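Local coordinates for protein MGS-M4 (Unidentified, PDB 4Q3M) that is probably an NAD(P)H-dependent oxidoreductase of the aldo-keto reductase family, built on a TIM barrel, whose substrate is unknown, at residues D43-M46 / I47-N50; T84-A87 / F88-S91. All coordinates share one frame; numbering follows the deposited sequence.

Contact 1 of 2, residues D43-M46 / I47-N50; sequences DTAM and IYGN
The loop that leaves the C-terminal end of strand 41-43 in this aldo-keto reductase barrel folds back on itself, so that Tyr48 lies against Ala45 and Asn50 meets Thr44. Two overlapping type I beta turns shape the bend: Tyr48 N donates to Ala45 O at 3.3 Å, and Gly49 N to Met46 O at 3.2 Å. Gly49 follows with a positive phi (+64°), a backbone shape that favours glycine. The phenol ring of Tyr48 is brought back along the chain by its first torsion (chi1 -60°), which sets CG beside the backbone N and anti to the carbonyl carbon. Ala45 CB sits over one face of that ring as a CH-pi contact, 3.7 Å from its centroid, and approaches CE2 most closely at 3.5 Å. Ring atom CD2 of Tyr48 also comes within 3.2 Å of Ala45 N. With an alanine in place of Tyr48, Ala45 CB would probably lose the ring face it packs on, leaving a gap between the turn and Lys73. Farther along, Thr44 OG1 donates to Asn50 OD1 at 2.5 Å in the carbonyl plane, and so ties the first loop residue after strand 41-43 to Asn50, just before helix 51-59. Asp43 OD2 forms a salt bridge with Lys73, whose NZ also bonds to Thr44 O; Asp43, Tyr48 and Lys73 are placed as in the catalytic tetrad of aldo-keto reductases and probably correspond to three of its members. Strand 69-74 thus flanks the loop, with Lys73 touching both Ala45 and Tyr48, while Thr44 and Met46 pack on Glu51 at the start of helix 51-59.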
loop_
_atom_site.group_PDB
_atom_site.type_symbol
_atom_site.label_atom_id
_atom_site.label_comp_id
_atom_site.label_asym_id
_atom_site.label_seq_id
_atom_site.Cartn_x
_atom_site.Cartn_y
_atom_site.Cartn_z
ATOM N N ASP A 43 11.111 -4.278 21.463
ATOM C CA ASP A 43 10.699 -4.846 20.185
ATOM C C ASP A 43 11.901 -5.158 19.296
ATOM O O ASP A 43 12.638 -4.257 18.896
ATOM C CB ASP A 43 9.747 -3.889 19.463
ATOM C CG ASP A 43 9.232 -4.455 18.153
ATOM O OD1 ASP A 43 8.168 -5.109 18.166
ATOM O OD2 ASP A 43 9.887 -4.241 17.112
ATOM N N THR A 44 12.091 -6.437 18.986
ATOM C CA THR A 44 13.203 -6.860 18.141
ATOM C C THR A 44 12.745 -7.830 17.054
ATOM O O THR A 44 11.548 -8.062 16.882
ATOM C CB THR A 44 14.324 -7.518 18.972
ATOM O OG1 THR A 44 15.428 -7.846 18.118
ATOM C CG2 THR A 44 13.821 -8.780 19.658
ATOM N N ALA A 45 13.707 -8.381 16.319
ATOM C CA ALA A 45 13.434 -9.342 15.253
ATOM C C ALA A 45 14.716 -10.066 14.857
ATOM O O ALA A 45 15.815 -9.586 15.133
ATOM C CB ALA A 45 12.818 -8.650 14.046
ATOM N N MET A 46 14.574 -11.216 14.206
ATOM C CA MET A 46 15.745 -12.000 13.829
ATOM C C MET A 46 16.540 -11.307 12.724
ATOM O O MET A 46 17.759 -11.461 12.653
ATOM C CB MET A 46 15.342 -13.418 13.402
ATOM C CG MET A 46 15.014 -13.607 11.925
ATOM S SD MET A 46 16.442 -13.895 10.852
ATOM C CE MET A 46 17.455 -14.937 11.898
ATOM N N ILE A 47 15.862 -10.530 11.886
ATOM C CA ILE A 47 16.522 -9.853 10.776
ATOM C C ILE A 47 17.371 -8.681 11.267
ATOM O O ILE A 47 18.292 -8.239 10.580
ATOM C CB ILE A 47 15.497 -9.358 9.728
ATOM C CG1 ILE A 47 16.179 -9.107 8.381
ATOM C CG2 ILE A 47 14.758 -8.122 10.224
ATOM C CD1 ILE A 47 16.854 -10.333 7.804
ATOM N N TYR A 48 17.068 -8.192 12.467
ATOM C CA TYR A 48 17.831 -7.099 13.057
ATOM C C TYR A 48 19.196 -7.593 13.517
ATOM O O TYR A 48 20.159 -6.830 13.566
ATOM C CB TYR A 48 17.073 -6.475 14.233
ATOM C CG TYR A 48 15.723 -5.899 13.871
ATOM C CD1 TYR A 48 15.440 -5.498 12.571
ATOM C CD2 TYR A 48 14.730 -5.755 14.830
ATOM C CE1 TYR A 48 14.206 -4.972 12.237
ATOM C CE2 TYR A 48 13.493 -5.230 14.507
ATOM C CZ TYR A 48 13.236 -4.841 13.210
ATOM O OH TYR A 48 12.005 -4.318 12.885
ATOM N N GLY A 49 19.268 -8.876 13.855
ATOM C CA GLY A 49 20.509 -9.481 14.300
ATOM C C GLY A 49 21.019 -8.899 15.603
ATOM O O GLY A 49 22.226 -8.809 15.820
ATOM N N ASN A 50 20.096 -8.496 16.473
ATOM C CA ASN A 50 20.471 -7.945 17.770
ATOM C C ASN A 50 19.806 -8.680 18.929
ATOM O O ASN A 50 19.855 -8.222 20.069
ATOM C CB ASN A 50 20.140 -6.449 17.836
ATOM C CG ASN A 50 18.671 -6.152 17.571
ATOM O OD1 ASN A 50 17.801 -7.006 17.744
ATOM N ND2 ASN A 50 18.390 -4.924 17.151
#

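Contact 2 of 2, residues T84-A87 / F88-S91; sequences TLEA and FNTS
Thr90 OG1 is set beside its own backbone N and anti to the carbonyl carbon (chi1 -59°), which turns the hydroxyl back one helical turn onto Glu86 O, 3.0 Å away. Thr90 N reaches the same oxygen at 3.1 Å, so Glu86 O accepts two bonds, one from each face of its carbonyl plane. With a similar first torsion (chi1 -52°), Asn89 lays its amide close to Leu85 O, yet the angle at ND2 is too poor for a hydrogen bond. The backbone bond from Asn89 N to that oxygen is itself weak, at 3.3 Å. Beside it the Glu86 side chain crosses that of Asn89 at about a right angle, carboxylate and amide planes 87° apart, with Glu86 OE1 3.9 Å from Asn89 ND2. All this lies along helix 81-94, the helix of the beta-alpha-beta unit that joins strands 69-74 and 102-105 in the barrel. Regular i to i+4 bonds from Phe88 N to Thr84 O at 2.9 Å and from Ser91 N to Ala87 O at 3.1 Å carry the helix through residues 84-91. On the buried flank the Phe88 ring leads away from the preceding turn and meets Tyr103 of strand 102-105 edge-to-face, also touching Leu124 of helix 111-126. Thr84 OG1 bonds to Gly80 O near the start of the helix, and Ser91 OG to Glu51 OE2 of helix 51-59.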
loop_
_atom_site.group_PDB
_atom_site.type_symbol
_atom_site.label_atom_id
_atom_site.label_comp_id
_atom_site.label_asym_id
_atom_site.label_seq_id
_atom_site.Cartn_x
_atom_site.Cartn_y
_atom_site.Cartn_z
ATOM N N THR A 84 9.584 -22.637 11.000
ATOM C CA THR A 84 9.184 -21.633 11.980
ATOM C C THR A 84 9.514 -22.084 13.401
ATOM O O THR A 84 10.024 -21.301 14.204
ATOM C CB THR A 84 7.677 -21.320 11.883
ATOM O OG1 THR A 84 7.412 -20.614 10.666
ATOM C CG2 THR A 84 7.233 -20.461 13.052
ATOM N N LEU A 85 9.224 -23.347 13.701
ATOM C CA LEU A 85 9.519 -23.915 15.013
ATOM C C LEU A 85 11.005 -23.809 15.339
ATOM O O LEU A 85 11.383 -23.532 16.476
ATOM C CB LEU A 85 9.077 -25.380 15.081
ATOM C CG LEU A 85 7.582 -25.679 14.960
ATOM C CD1 LEU A 85 7.341 -27.180 14.985
ATOM C CD2 LEU A 85 6.803 -24.991 16.070
ATOM N N GLU A 86 11.839 -24.025 14.327
ATOM C CA GLU A 86 13.287 -23.978 14.496
ATOM C C GLU A 86 13.799 -22.544 14.600
ATOM O O GLU A 86 14.684 -22.249 15.403
ATOM C CB GLU A 86 13.980 -24.702 13.338
ATOM C CG GLU A 86 15.503 -24.667 13.387
ATOM C CD GLU A 86 16.087 -25.520 14.503
ATOM O OE1 GLU A 86 15.325 -26.253 15.169
ATOM O OE2 GLU A 86 17.317 -25.457 14.711
ATOM N N ALA A 87 13.237 -21.656 13.786
ATOM C CA ALA A 87 13.634 -20.253 13.798
ATOM C C ALA A 87 13.229 -19.586 15.106
ATOM O O ALA A 87 13.844 -18.609 15.534
ATOM C CB ALA A 87 13.024 -19.521 12.619
ATOM N N PHE A 88 12.188 -20.121 15.736
ATOM C CA PHE A 88 11.721 -19.612 17.019
ATOM C C PHE A 88 12.681 -19.989 18.142
ATOM O O PHE A 88 12.997 -19.167 19.003
ATOM C CB PHE A 88 10.320 -20.139 17.327
ATOM C CG PHE A 88 9.813 -19.749 18.682
ATOM C CD1 PHE A 88 9.359 -18.462 18.919
ATOM C CD2 PHE A 88 9.790 -20.665 19.721
ATOM C CE1 PHE A 88 8.894 -18.097 20.164
ATOM C CE2 PHE A 88 9.324 -20.306 20.971
ATOM C CZ PHE A 88 8.874 -19.019 21.193
ATOM N N ASN A 89 13.138 -21.238 18.131
ATOM C CA ASN A 89 14.094 -21.714 19.123
ATOM C C ASN A 89 15.413 -20.962 19.010
ATOM O O ASN A 89 16.076 -20.700 20.013
ATOM C CB ASN A 89 14.328 -23.217 18.971
ATOM C CG ASN A 89 13.037 -24.009 18.945
ATOM O OD1 ASN A 89 12.096 -23.709 19.681
ATOM N ND2 ASN A 89 12.984 -25.026 18.093
ATOM N N THR A 90 15.784 -20.620 17.781
ATOM C CA THR A 90 16.977 -19.820 17.535
ATOM C C THR A 90 16.808 -18.428 18.136
ATOM O O THR A 90 17.714 -17.913 18.791
ATOM C CB THR A 90 17.277 -19.700 16.029
ATOM O OG1 THR A 90 17.467 -21.008 15.471
ATOM C CG2 THR A 90 18.530 -18.869 15.796
ATOM N N SER A 91 15.642 -17.829 17.912
ATOM C CA SER A 91 15.313 -16.537 18.503
ATOM C C SER A 91 15.333 -16.628 20.020
ATOM O O SER A 91 15.910 -15.781 20.705
ATOM C CB SER A 91 13.937 -16.060 18.032
ATOM O OG SER A 91 13.956 -15.708 16.661
#

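In the fold
Contact 1 comes first along the chain and contact 2 follows, their centres about 13 Å apart on the same side of the chain's centre. The two lie at different depths: contact 1 is centred about 12 Å from the centre of the chain, at the probable active site, whereas contact 2 is about 20 Å out, in the outer layer of helices. They meet directly through packing of Met46 CB against Ser91 OG at 4.2 Å. Glu51 is a second bridge, touching Thr44 and Met46 of contact 1 while its carboxylate bonds to Ser91. Strand 69-74 links them too: Lys73 touches Ala45 and Tyr48 of contact 1, and the neighbouring Leu74 packs on Thr84 and Ala87.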